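PDB 4FQD: NikO protein from Streptomyces tendae, which transfers an enolpyruvyl group in a step essential to nikkomycin biosynthesis, probably drawing it from phosphoenolpyruvate. Local coordinates for residues 270-275 against 307-312; 276-281 against 419-424; 347-352 against 395-400; 369-374 against 412-417; 380-385 against 389-394. The protein carries 4 engineered substitutions. One frame throughout, in Å; residues are numbered along the deposited sequence.

Contact 1 of 5, residues 270-275 against 307-312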
# COMPACT_ATOMS: atom_id res chain seq x y z
N THR A 270 3.57 8.29 19.34
CA THR A 270 3.36 9.72 19.54
C THR A 270 4.61 10.42 20.06
O THR A 270 4.96 11.50 19.59
CB THR A 270 2.19 9.98 20.51
OG1 THR A 270 1.01 9.33 20.03
CG2 THR A 270 1.92 11.47 20.64
N TRP A 271 5.28 9.80 21.02
CA TRP A 271 6.47 10.39 21.62
C TRP A 271 7.69 10.32 20.69
O TRP A 271 8.53 11.21 20.70
CB TRP A 271 6.78 9.75 22.97
CG TRP A 271 5.83 10.15 24.05
CD1 TRP A 271 5.01 9.33 24.76
CD2 TRP A 271 5.58 11.48 24.53
NE1 TRP A 271 4.27 10.06 25.66
CE2 TRP A 271 4.61 11.38 25.54
CE3 TRP A 271 6.10 12.74 24.21
CZ2 TRP A 271 4.14 12.50 26.23
CZ3 TRP A 271 5.63 13.84 24.89
CH2 TRP A 271 4.66 13.71 25.89
N ILE A 272 7.77 9.26 19.90
CA ILE A 272 8.83 9.13 18.91
C ILE A 272 8.69 10.23 17.87
O ILE A 272 9.67 10.86 17.47
CB ILE A 272 8.81 7.75 18.23
CG1 ILE A 272 9.19 6.65 19.23
CG2 ILE A 272 9.76 7.72 17.05
CD1 ILE A 272 9.10 5.25 18.67
N CYS A 273 7.45 10.47 17.44
CA CYS A 273 7.15 11.54 16.50
C CYS A 273 7.51 12.90 17.09
O CYS A 273 8.05 13.76 16.40
CB CYS A 273 5.67 11.51 16.12
SG CYS A 273 5.15 12.87 15.03
N ALA A 274 7.22 13.07 18.38
CA ALA A 274 7.51 14.32 19.07
C ALA A 274 9.01 14.53 19.25
O ALA A 274 9.52 15.63 19.05
CB ALA A 274 6.80 14.35 20.42
N GLY A 275 9.71 13.47 19.64
CA GLY A 275 11.14 13.54 19.86
C GLY A 275 11.93 13.86 18.60
O GLY A 275 12.91 14.60 18.65
N MET A 307 12.38 5.65 6.66
CA MET A 307 12.32 7.10 6.58
C MET A 307 13.64 7.73 7.04
O MET A 307 13.92 8.89 6.74
CB MET A 307 11.16 7.65 7.41
CG MET A 307 9.79 7.18 6.94
SD MET A 307 8.43 7.92 7.86
CE MET A 307 8.38 9.56 7.12
N GLY A 308 14.44 6.96 7.76
CA GLY A 308 15.71 7.44 8.26
C GLY A 308 15.64 7.89 9.71
O GLY A 308 16.54 8.56 10.21
N VAL A 309 14.56 7.51 10.38
CA VAL A 309 14.37 7.85 11.79
C VAL A 309 15.18 6.93 12.70
O VAL A 309 15.05 5.70 12.62
CB VAL A 309 12.88 7.78 12.19
CG1 VAL A 309 12.73 7.86 13.70
CG2 VAL A 309 12.10 8.90 11.50
N ARG A 310 16.01 7.51 13.55
CA ARG A 310 16.82 6.73 14.47
C ARG A 310 16.18 6.61 15.85
O ARG A 310 15.90 7.62 16.50
CB ARG A 310 18.23 7.33 14.61
CG ARG A 310 19.03 6.70 15.73
CD ARG A 310 20.42 7.31 15.86
NE ARG A 310 21.11 6.82 17.05
CZ ARG A 310 22.36 7.12 17.38
NH1 ARG A 310 23.07 7.92 16.59
NH2 ARG A 310 22.90 6.63 18.48
N VAL A 311 15.95 5.38 16.28
CA VAL A 311 15.42 5.11 17.62
C VAL A 311 16.22 4.01 18.31
O VAL A 311 16.27 2.88 17.83
CB VAL A 311 13.94 4.70 17.57
CG1 VAL A 311 13.47 4.27 18.95
CG2 VAL A 311 13.08 5.83 17.04
N ASP A 312 16.85 4.35 19.43
CA ASP A 312 17.59 3.38 20.22
C ASP A 312 16.62 2.58 21.08
O ASP A 312 15.93 3.14 21.93
CB ASP A 312 18.63 4.07 21.10
CG ASP A 312 19.63 4.88 20.29
OD1 ASP A 312 19.92 4.48 19.14
OD2 ASP A 312 20.11 5.91 20.80
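The CA atoms of I272 and V311 lie 7.8 Å apart, the shortest such separation between segments 270-275 and 307-312, and no hydrogen bond joins the two. Residues 270-275 are a regular part of helix 265-278, as the bonds from A274 N to T270 O and from G275 N to W271 O attest. The other segment starts where helix 298-307 stops. G308, with a phi of 99°, is the C-prime residue of a Schellman motif in which V309 N bonds to L304 O, and the chain then straightens into edge strand 311-313.

The CB atoms of I272, V309 and V311 all point across the interface. I272 reaches over with its short branch: a chi1 of -68° sets CG2 anti to the backbone N, and this methyl meets V311 CG2 at 3.8 Å. The two side chains cross at about a right angle, so methyl meets methyl with little overlap along their lengths. The same I272 CG2 is looser against V309 CG1, at 4.5 Å. F301 and L304 of helix 298-307 extend the apolar cluster around I272.

R310 and D312 pair with each other, clear of the apolar contact. R310 NE and D312 OD1 form a salt bridge at 3.4 Å, its hydrogen bond weak and within the guanidinium plane, while D312 OD2 has H321 as a second partner.

With only 96 Å² buried and no polar link, the contact depends on the fit of hydrocarbon branches. Its chemistry implies an apolar seam between helix and sheet edge, with the charged pair kept out of it.

Contact 2 of 5, residues 276-281 against 419-424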
# COMPACT_ATOMS: atom_id res chain seq x y z
N VAL A 276 11.50 13.30 17.48
CA VAL A 276 12.17 13.51 16.21
C VAL A 276 11.99 14.94 15.69
O VAL A 276 12.93 15.54 15.16
CB VAL A 276 11.67 12.50 15.14
CG1 VAL A 276 12.14 12.91 13.75
CG2 VAL A 276 12.15 11.10 15.47
N LEU A 277 10.80 15.49 15.89
CA LEU A 277 10.45 16.77 15.28
C LEU A 277 10.51 17.98 16.22
O LEU A 277 10.65 19.11 15.76
CB LEU A 277 9.06 16.69 14.65
CG LEU A 277 8.86 15.61 13.58
CD1 LEU A 277 7.44 15.64 13.03
CD2 LEU A 277 9.88 15.78 12.45
N LEU A 278 10.41 17.74 17.52
CA LEU A 278 10.29 18.85 18.47
C LEU A 278 11.44 18.97 19.47
O LEU A 278 11.65 20.03 20.06
CB LEU A 278 8.95 18.77 19.22
CG LEU A 278 7.70 18.73 18.34
CD1 LEU A 278 6.45 18.61 19.20
CD2 LEU A 278 7.62 19.97 17.45
N ALA A 279 12.18 17.88 19.68
CA ALA A 279 13.26 17.88 20.66
C ALA A 279 14.58 18.34 20.06
O ALA A 279 14.78 18.28 18.84
CB ALA A 279 13.41 16.50 21.28
N ASP A 280 15.48 18.82 20.91
CA ASP A 280 16.82 19.22 20.47
C ASP A 280 17.88 18.26 21.01
O ASP A 280 19.03 18.30 20.60
CB ASP A 280 17.12 20.66 20.90
CG ASP A 280 17.00 20.87 22.39
OD1 ASP A 280 16.33 20.05 23.04
OD2 ASP A 280 17.57 21.85 22.91
N GLU A 281 17.46 17.41 21.94
CA GLU A 281 18.30 16.32 22.43
C GLU A 281 17.50 15.02 22.36
O GLU A 281 16.27 15.05 22.38
CB GLU A 281 18.76 16.60 23.86
CG GLU A 281 19.92 17.59 23.96
CD GLU A 281 21.18 17.09 23.27
OE1 GLU A 281 21.59 15.94 23.54
OE2 GLU A 281 21.75 17.85 22.46
N ALA A 419 1.55 21.96 15.73
CA ALA A 419 1.42 23.34 16.18
C ALA A 419 2.65 23.77 16.97
O ALA A 419 3.06 24.93 16.92
CB ALA A 419 0.16 23.51 17.01
N LEU A 420 3.23 22.83 17.72
CA LEU A 420 4.41 23.12 18.53
C LEU A 420 5.64 23.38 17.67
O LEU A 420 6.65 23.89 18.15
CB LEU A 420 4.68 21.97 19.50
CG LEU A 420 3.71 21.84 20.68
CD1 LEU A 420 3.96 20.55 21.44
CD2 LEU A 420 3.83 23.04 21.60
N ALA A 421 5.56 23.02 16.39
CA ALA A 421 6.66 23.26 15.46
C ALA A 421 6.57 24.66 14.86
O ALA A 421 7.57 25.23 14.44
CB ALA A 421 6.67 22.21 14.37
N VAL A 422 5.35 25.20 14.81
CA VAL A 422 5.11 26.51 14.22
C VAL A 422 5.54 27.64 15.15
O VAL A 422 5.03 27.78 16.26
CB VAL A 422 3.62 26.70 13.87
CG1 VAL A 422 3.35 28.13 13.44
CG2 VAL A 422 3.21 25.72 12.78
N PRO A 423 6.49 28.48 14.69
CA PRO A 423 6.99 29.61 15.48
C PRO A 423 5.97 30.74 15.57
O PRO A 423 6.17 31.81 15.01
CB PRO A 423 8.21 30.07 14.68
CG PRO A 423 7.90 29.68 13.28
CD PRO A 423 7.14 28.39 13.37
N GLY A 424 4.87 30.49 16.29
CA GLY A 424 3.82 31.48 16.44
C GLY A 424 2.66 30.95 17.27
O GLY A 424 2.79 29.93 17.94
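Apolar packing between L278 and the pair L420 and A421 makes up the whole direct contact, which buries 124 Å². L278 divides its two methyls between the partners. CD1 of L278 lies 3.8 Å from L420 CB and 3.9 Å from L420 CD1, whereas CD2 of L278 sits 3.9 Å from A421 CB. The leucine side chains cross at about a right angle, CD1 of L278 lying on L420 and CD2 on A421. In L278 a chi1 of -56° and an extended chi2 carry the fork outward from the helix end, which explains why both methyls reach the other segment.

Van der Waals contact with the main chain comes second. L278 CD2 approaches A421 N at 3.8 Å, and the CA atoms of L278 and A421 are 6.5 Å apart, which is close enough for the leucine to lie against the opposing backbone.

No hydrogen bond crosses the contact. Within segment 419-424, V422 N bonds to A419 O, and G424 N to V422 O at 2.7 Å closes an inverse gamma turn centred on P423. A third strip of chain serves both segments: L278 forms a backbone bond with L24, and L420 and G424 form theirs with G21 and G20.

The end of helix 265-278 thus meets the turn that leads from helix 409-419 to strand 425-429, which is consistent with the layering of helices and sheets in the inverse beta/alpha barrel of the EPSP synthase family.

Contact 3 of 5, residues 347-352 against 395-400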
# COMPACT_ATOMS: atom_id res chain seq x y z
N LEU A 347 2.72 9.37 11.25
CA LEU A 347 3.62 9.07 10.15
C LEU A 347 3.41 10.07 9.01
O LEU A 347 4.34 10.35 8.25
CB LEU A 347 3.38 7.64 9.65
CG LEU A 347 3.64 6.55 10.70
CD1 LEU A 347 3.25 5.18 10.16
CD2 LEU A 347 5.09 6.56 11.13
N ALA A 348 2.20 10.60 8.92
CA ALA A 348 1.88 11.62 7.93
C ALA A 348 2.62 12.91 8.25
O ALA A 348 3.12 13.59 7.35
CB ALA A 348 0.39 11.86 7.87
N LEU A 349 2.69 13.24 9.54
CA LEU A 349 3.39 14.44 9.98
C LEU A 349 4.89 14.30 9.73
O LEU A 349 5.55 15.26 9.34
CB LEU A 349 3.12 14.70 11.47
CG LEU A 349 3.81 15.92 12.08
CD1 LEU A 349 3.48 17.18 11.29
CD2 LEU A 349 3.40 16.08 13.54
N LEU A 350 5.42 13.11 9.97
CA LEU A 350 6.83 12.82 9.70
C LEU A 350 7.12 12.92 8.21
O LEU A 350 8.21 13.30 7.80
CB LEU A 350 7.20 11.43 10.22
CG LEU A 350 7.28 11.26 11.74
CD1 LEU A 350 7.46 9.79 12.10
CD2 LEU A 350 8.41 12.09 12.31
N GLY A 351 6.12 12.57 7.39
CA GLY A 351 6.26 12.62 5.95
C GLY A 351 6.41 14.04 5.43
O GLY A 351 6.96 14.25 4.35
N ALA A 352 5.92 15.00 6.20
CA ALA A 352 6.03 16.41 5.83
C ALA A 352 7.48 16.88 5.90
O ALA A 352 7.84 17.92 5.34
CB ALA A 352 5.15 17.27 6.73
N CYS A 395 7.24 19.69 3.34
CA CYS A 395 6.23 20.71 3.60
C CYS A 395 5.95 20.84 5.09
O CYS A 395 4.82 20.63 5.54
CB CYS A 395 4.94 20.38 2.85
SG CYS A 395 4.27 18.73 3.19
N PRO A 396 6.98 21.22 5.88
CA PRO A 396 6.80 21.29 7.33
C PRO A 396 5.85 22.42 7.72
O PRO A 396 5.81 23.44 7.03
CB PRO A 396 8.21 21.59 7.83
CG PRO A 396 8.86 22.31 6.71
CD PRO A 396 8.30 21.70 5.45
N PRO A 397 5.09 22.24 8.81
CA PRO A 397 4.14 23.25 9.28
C PRO A 397 4.87 24.52 9.72
O PRO A 397 5.89 24.43 10.40
CB PRO A 397 3.48 22.57 10.49
CG PRO A 397 4.46 21.54 10.93
CD PRO A 397 5.12 21.05 9.68
N HIS A 398 4.36 25.68 9.32
CA HIS A 398 5.02 26.94 9.62
C HIS A 398 4.05 28.10 9.81
O HIS A 398 4.37 29.08 10.48
CB HIS A 398 6.05 27.27 8.53
CG HIS A 398 5.44 27.48 7.18
ND1 HIS A 398 5.18 26.44 6.31
CD2 HIS A 398 5.05 28.60 6.53
CE1 HIS A 398 4.65 26.91 5.20
NE2 HIS A 398 4.56 28.22 5.31
N ARG A 399 2.87 27.99 9.21
CA ARG A 399 1.89 29.07 9.26
C ARG A 399 1.25 29.23 10.64
O ARG A 399 0.60 28.30 11.13
CB ARG A 399 0.81 28.86 8.20
CG ARG A 399 1.34 28.85 6.78
CD ARG A 399 0.25 28.45 5.79
NE ARG A 399 0.77 28.36 4.43
CZ ARG A 399 0.10 27.84 3.40
NH1 ARG A 399 -1.12 27.36 3.59
NH2 ARG A 399 0.65 27.80 2.20
N PRO A 400 1.43 30.40 11.26
CA PRO A 400 0.85 30.71 12.57
C PRO A 400 -0.48 31.45 12.45
O PRO A 400 -0.88 31.83 11.35
CB PRO A 400 1.90 31.64 13.18
CG PRO A 400 2.41 32.40 12.00
CD PRO A 400 2.35 31.47 10.82
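A352 O accepts the single hydrogen bond of this contact, from C395 N at 2.7 Å. The bond is nearly straight, with 166° at the hydrogen, and the donor lies in the carbonyl plane on a lone pair. P396 N is also near this oxygen, but as a proline nitrogen it has no hydrogen to offer.

Around the bond, C395 folds over the alanine. Its chi1 of 55° sets SG between the backbone N and the carbonyl carbon, and the sulfur then rests 3.9 Å from A352 CB. The same methyl is 3.6 Å from C395 O, so A352 is held by its carbonyl oxygen and packed at its CB by one residue. One turn back along the helix, L349 CD1 faces P397 CG at a loose 4.5 Å.

Further out, the extended loop is kept in shape by H398. Its ND1 bonds to P396 O at 3.1 Å, with the oxygen exactly in the ring plane, and the backbones of H398 and R399 both bond to L378. Y353 packs on P396 and P397, while L349 also touches C273 and L277 of helix 265-278 and V414 and L417 of helix 409-419.

The result pins the end of helix 344-351 to the linker that leads from strand 388-393 to strand 402-405, a connection between two separate four-stranded sheets of the fold.

Contact 4 of 5, residues 369-374 against 412-417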
# COMPACT_ATOMS: atom_id res chain seq x y z
N PHE A 369 -9.06 10.58 7.75
CA PHE A 369 -8.05 11.54 7.37
C PHE A 369 -8.57 12.94 7.67
O PHE A 369 -8.28 13.89 6.95
CB PHE A 369 -7.71 11.41 5.89
CG PHE A 369 -7.01 10.13 5.54
CD1 PHE A 369 -6.03 9.62 6.37
CD2 PHE A 369 -7.33 9.44 4.38
CE1 PHE A 369 -5.38 8.44 6.05
CE2 PHE A 369 -6.69 8.26 4.06
CZ PHE A 369 -5.71 7.76 4.89
N GLY A 370 -9.36 13.05 8.74
CA GLY A 370 -9.97 14.31 9.12
C GLY A 370 -8.97 15.32 9.67
O GLY A 370 -9.29 16.49 9.84
N PHE A 371 -7.76 14.85 9.95
CA PHE A 371 -6.69 15.72 10.44
C PHE A 371 -6.03 16.47 9.28
O PHE A 371 -5.41 17.51 9.48
CB PHE A 371 -5.65 14.91 11.21
CG PHE A 371 -5.01 13.81 10.40
CD1 PHE A 371 -5.57 12.54 10.38
CD2 PHE A 371 -3.86 14.05 9.68
CE1 PHE A 371 -4.98 11.53 9.63
CE2 PHE A 371 -3.27 13.04 8.94
CZ PHE A 371 -3.83 11.78 8.91
N ALA A 372 -6.16 15.91 8.08
CA ALA A 372 -5.50 16.46 6.89
C ALA A 372 -5.84 17.92 6.54
O ALA A 372 -4.94 18.71 6.28
CB ALA A 372 -5.72 15.53 5.68
N PRO A 373 -7.14 18.28 6.51
CA PRO A 373 -7.45 19.68 6.18
C PRO A 373 -6.93 20.66 7.23
O PRO A 373 -6.71 21.83 6.92
CB PRO A 373 -8.98 19.71 6.14
CG PRO A 373 -9.38 18.29 5.91
CD PRO A 373 -8.37 17.48 6.65
N GLU A 374 -6.74 20.18 8.45
CA GLU A 374 -6.24 21.03 9.53
C GLU A 374 -4.73 21.20 9.42
O GLU A 374 -4.20 22.27 9.70
CB GLU A 374 -6.63 20.45 10.89
CG GLU A 374 -8.12 20.29 11.08
CD GLU A 374 -8.88 21.59 10.86
OE1 GLU A 374 -8.54 22.59 11.53
OE2 GLU A 374 -9.80 21.61 10.03
N ALA A 412 -6.29 15.16 17.33
CA ALA A 412 -5.97 16.18 18.32
C ALA A 412 -4.49 16.14 18.69
O ALA A 412 -3.86 17.18 18.88
CB ALA A 412 -6.84 16.01 19.56
N ALA A 413 -3.95 14.93 18.80
CA ALA A 413 -2.56 14.75 19.18
C ALA A 413 -1.60 15.23 18.10
O ALA A 413 -0.65 15.96 18.39
CB ALA A 413 -2.29 13.29 19.52
N VAL A 414 -1.85 14.83 16.86
CA VAL A 414 -0.96 15.17 15.75
C VAL A 414 -1.01 16.66 15.40
O VAL A 414 -0.01 17.23 14.95
CB VAL A 414 -1.23 14.30 14.50
CG1 VAL A 414 -2.55 14.69 13.84
CG2 VAL A 414 -0.08 14.41 13.51
N LEU A 415 -2.16 17.29 15.62
CA LEU A 415 -2.29 18.73 15.39
C LEU A 415 -1.52 19.51 16.45
O LEU A 415 -0.90 20.53 16.16
CB LEU A 415 -3.76 19.15 15.39
CG LEU A 415 -4.58 18.73 14.17
CD1 LEU A 415 -6.01 19.23 14.29
CD2 LEU A 415 -3.93 19.22 12.89
N LEU A 416 -1.56 19.00 17.68
CA LEU A 416 -0.87 19.63 18.79
C LEU A 416 0.65 19.57 18.59
O LEU A 416 1.36 20.52 18.90
CB LEU A 416 -1.26 18.96 20.11
CG LEU A 416 -0.64 19.52 21.39
CD1 LEU A 416 -0.87 21.02 21.48
CD2 LEU A 416 -1.22 18.82 22.60
N LEU A 417 1.13 18.45 18.07
CA LEU A 417 2.55 18.27 17.80
C LEU A 417 3.01 19.18 16.67
O LEU A 417 4.08 19.78 16.74
CB LEU A 417 2.86 16.82 17.46
CG LEU A 417 2.60 15.78 18.55
CD1 LEU A 417 2.99 14.39 18.07
CD2 LEU A 417 3.35 16.14 19.83
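L415 lays the fork of its side chain against the base of E374: CD2 is 3.6 Å and CD1 3.7 Å from E374 CB, and CD1 also reaches E374 CG at 4.0 Å. The two side chains cross obliquely, and at these distances CB and CG of the glutamate offer the leucine an apolar surface. The glutamate chain bends at chi2 (-56°), which leads the carboxylate away from the leucine, and OE1 bonds to the backbone N of R405.

Across an interface of 173 Å² no hydrogen bond forms. Helix 409-419 is the buried partner in this inverse beta/alpha barrel, and helix 372-378 packs on it with P373 toward solvent. The entry to the shorter helix is a type I turn from F369 to A372, closed by A372 N to F369 O at 3.1 Å.

F371 supplies the second half of the contact. Its CB points at helix 409-419 and meets V414 CG1 at 4.1 Å, while a chi1 of 59° puts CG between the backbone N and the carbonyl carbon and so directs the ring, to which that methyl is oblique. The ring runs on toward Q344 and P345 at the start of helix 344-351.

Contact 5 of 5, residues 380-385 against 389-394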
# COMPACT_ATOMS: atom_id res chain seq x y z
N ILE A 380 1.26 22.37 5.64
CA ILE A 380 1.53 21.02 5.16
C ILE A 380 0.66 20.69 3.95
O ILE A 380 -0.56 20.88 3.98
CB ILE A 380 1.29 19.97 6.27
CG1 ILE A 380 2.11 20.32 7.51
CG2 ILE A 380 1.62 18.58 5.77
CD1 ILE A 380 1.92 19.36 8.66
N ARG A 381 1.29 20.21 2.88
CA ARG A 381 0.58 19.91 1.64
C ARG A 381 0.07 18.48 1.63
O ARG A 381 0.85 17.53 1.66
CB ARG A 381 1.52 20.11 0.44
CG ARG A 381 2.31 21.40 0.46
CD ARG A 381 1.55 22.55 -0.18
NE ARG A 381 2.45 23.48 -0.85
CZ ARG A 381 3.07 24.49 -0.24
NH1 ARG A 381 2.88 24.70 1.06
NH2 ARG A 381 3.87 25.29 -0.92
N THR A 382 -1.25 18.32 1.59
CA THR A 382 -1.85 16.99 1.57
C THR A 382 -2.85 16.82 0.43
O THR A 382 -3.31 17.80 -0.16
CB THR A 382 -2.58 16.66 2.89
OG1 THR A 382 -3.71 17.52 3.05
CG2 THR A 382 -1.64 16.82 4.08
N ALA A 383 -3.17 15.57 0.12
CA ALA A 383 -4.19 15.25 -0.87
C ALA A 383 -4.92 13.99 -0.43
O ALA A 383 -4.29 13.00 -0.04
CB ALA A 383 -3.57 15.06 -2.24
N VAL A 384 -6.25 14.02 -0.49
CA VAL A 384 -7.07 12.91 -0.03
C VAL A 384 -8.04 12.43 -1.10
O VAL A 384 -8.83 13.21 -1.63
CB VAL A 384 -7.86 13.28 1.24
CG1 VAL A 384 -8.86 12.18 1.59
CG2 VAL A 384 -6.92 13.54 2.41
N ASP A 385 -7.99 11.14 -1.41
CA ASP A 385 -8.96 10.51 -2.30
C ASP A 385 -9.39 9.17 -1.72
O ASP A 385 -8.64 8.18 -1.79
CB ASP A 385 -8.38 10.33 -3.71
CG ASP A 385 -9.45 10.03 -4.75
OD1 ASP A 385 -10.60 9.74 -4.35
OD2 ASP A 385 -9.14 10.07 -5.96
N LEU A 389 -4.24 8.84 1.38
CA LEU A 389 -3.73 10.15 1.75
C LEU A 389 -2.30 10.31 1.25
O LEU A 389 -1.47 9.42 1.42
CB LEU A 389 -3.78 10.34 3.27
CG LEU A 389 -2.94 11.48 3.84
CD1 LEU A 389 -3.44 12.83 3.34
CD2 LEU A 389 -2.94 11.43 5.36
N ARG A 390 -2.02 11.44 0.62
CA ARG A 390 -0.68 11.71 0.12
C ARG A 390 -0.12 13.00 0.72
O ARG A 390 -0.82 14.00 0.81
CB ARG A 390 -0.69 11.81 -1.41
CG ARG A 390 0.69 11.87 -2.04
CD ARG A 390 0.78 12.99 -3.07
NE ARG A 390 -0.37 12.98 -3.97
CZ ARG A 390 -0.91 14.07 -4.51
NH1 ARG A 390 -0.41 15.26 -4.23
NH2 ARG A 390 -1.95 13.96 -5.32
N VAL A 391 1.14 12.95 1.14
CA VAL A 391 1.82 14.12 1.67
C VAL A 391 2.97 14.52 0.75
O VAL A 391 3.87 13.72 0.47
CB VAL A 391 2.35 13.87 3.09
CG1 VAL A 391 3.15 15.07 3.58
CG2 VAL A 391 1.21 13.57 4.04
N ASP A 392 2.95 15.77 0.28
CA ASP A 392 3.97 16.27 -0.63
C ASP A 392 5.13 16.93 0.11
O ASP A 392 5.21 18.15 0.20
CB ASP A 392 3.36 17.26 -1.62
CG ASP A 392 2.45 16.59 -2.63
OD1 ASP A 392 2.74 15.44 -3.03
OD2 ASP A 392 1.43 17.21 -3.02
N GLY A 393 6.03 16.11 0.65
CA GLY A 393 7.19 16.61 1.34
C GLY A 393 8.27 17.07 0.38
O GLY A 393 8.35 16.57 -0.74
N PRO A 394 9.12 18.02 0.82
CA PRO A 394 9.08 18.64 2.15
C PRO A 394 8.00 19.72 2.25
O PRO A 394 7.87 20.55 1.36
CB PRO A 394 10.46 19.29 2.28
CG PRO A 394 11.27 18.78 1.11
CD PRO A 394 10.27 18.48 0.04
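I380 leads in with a loose apolar touch, its CG2 4.4 Å from V391 CG1. At R381 the backbone pairing begins: R381 O receives D392 N at 3.1 Å, the donor tilted 28° from the carbonyl plane. R381 CB packs on D392 CB, while the rest of the arginine leads away and NH1 bonds weakly to G379 O.

T382 and V391 form a non-hydrogen-bonded pair, in which T382 CA makes a CA-H...O contact to R390 O at 3.3 Å. T382 OG1 is held by E376.

A383 and R390 form the hydrogen-bonded pair, with A383 N to R390 O at 2.9 Å and R390 N to A383 O at 2.8 Å. A383 CB lies over one face of the R390 guanidinium, 3.5 Å above its plane and offset toward the rim. D392 stands at that group's edge, its OD2 2.9 Å from R390 NH1 in a salt bridge of weak hydrogen-bond geometry. R390 NE bonds to A185 O of the second subunit.

V384 and L389 form the next non-hydrogen-bonded pair, on the same face as T382 and V391, with V384 CG2 3.7 Å from L389 CD1.

The 163° strand angle and three-residue connection define an antiparallel beta hairpin, which meets the second subunit through R390 and D385.

From the N terminus, helix 265-278 opens contact 1 and then contact 2. Contact 1 closes first, after 31 intervening residues, by bringing strand 311-313 back to that helix. Contact 2 closes a far longer loop at 419-424, so the two cross, and V309 CG1 touches V276 CG2 at 3.7 Å. Contacts 3, 4 and 5 all nest inside the loop of contact 2. Contacts 3 and 4 cross each other, while the hairpin of contact 5, closed over three residues, nests in both. Helices 265-278, 344-351 and 409-419 meet through C273, L349 and L417. F369 and F371 carry this core on to L389 of the hairpin's sheet.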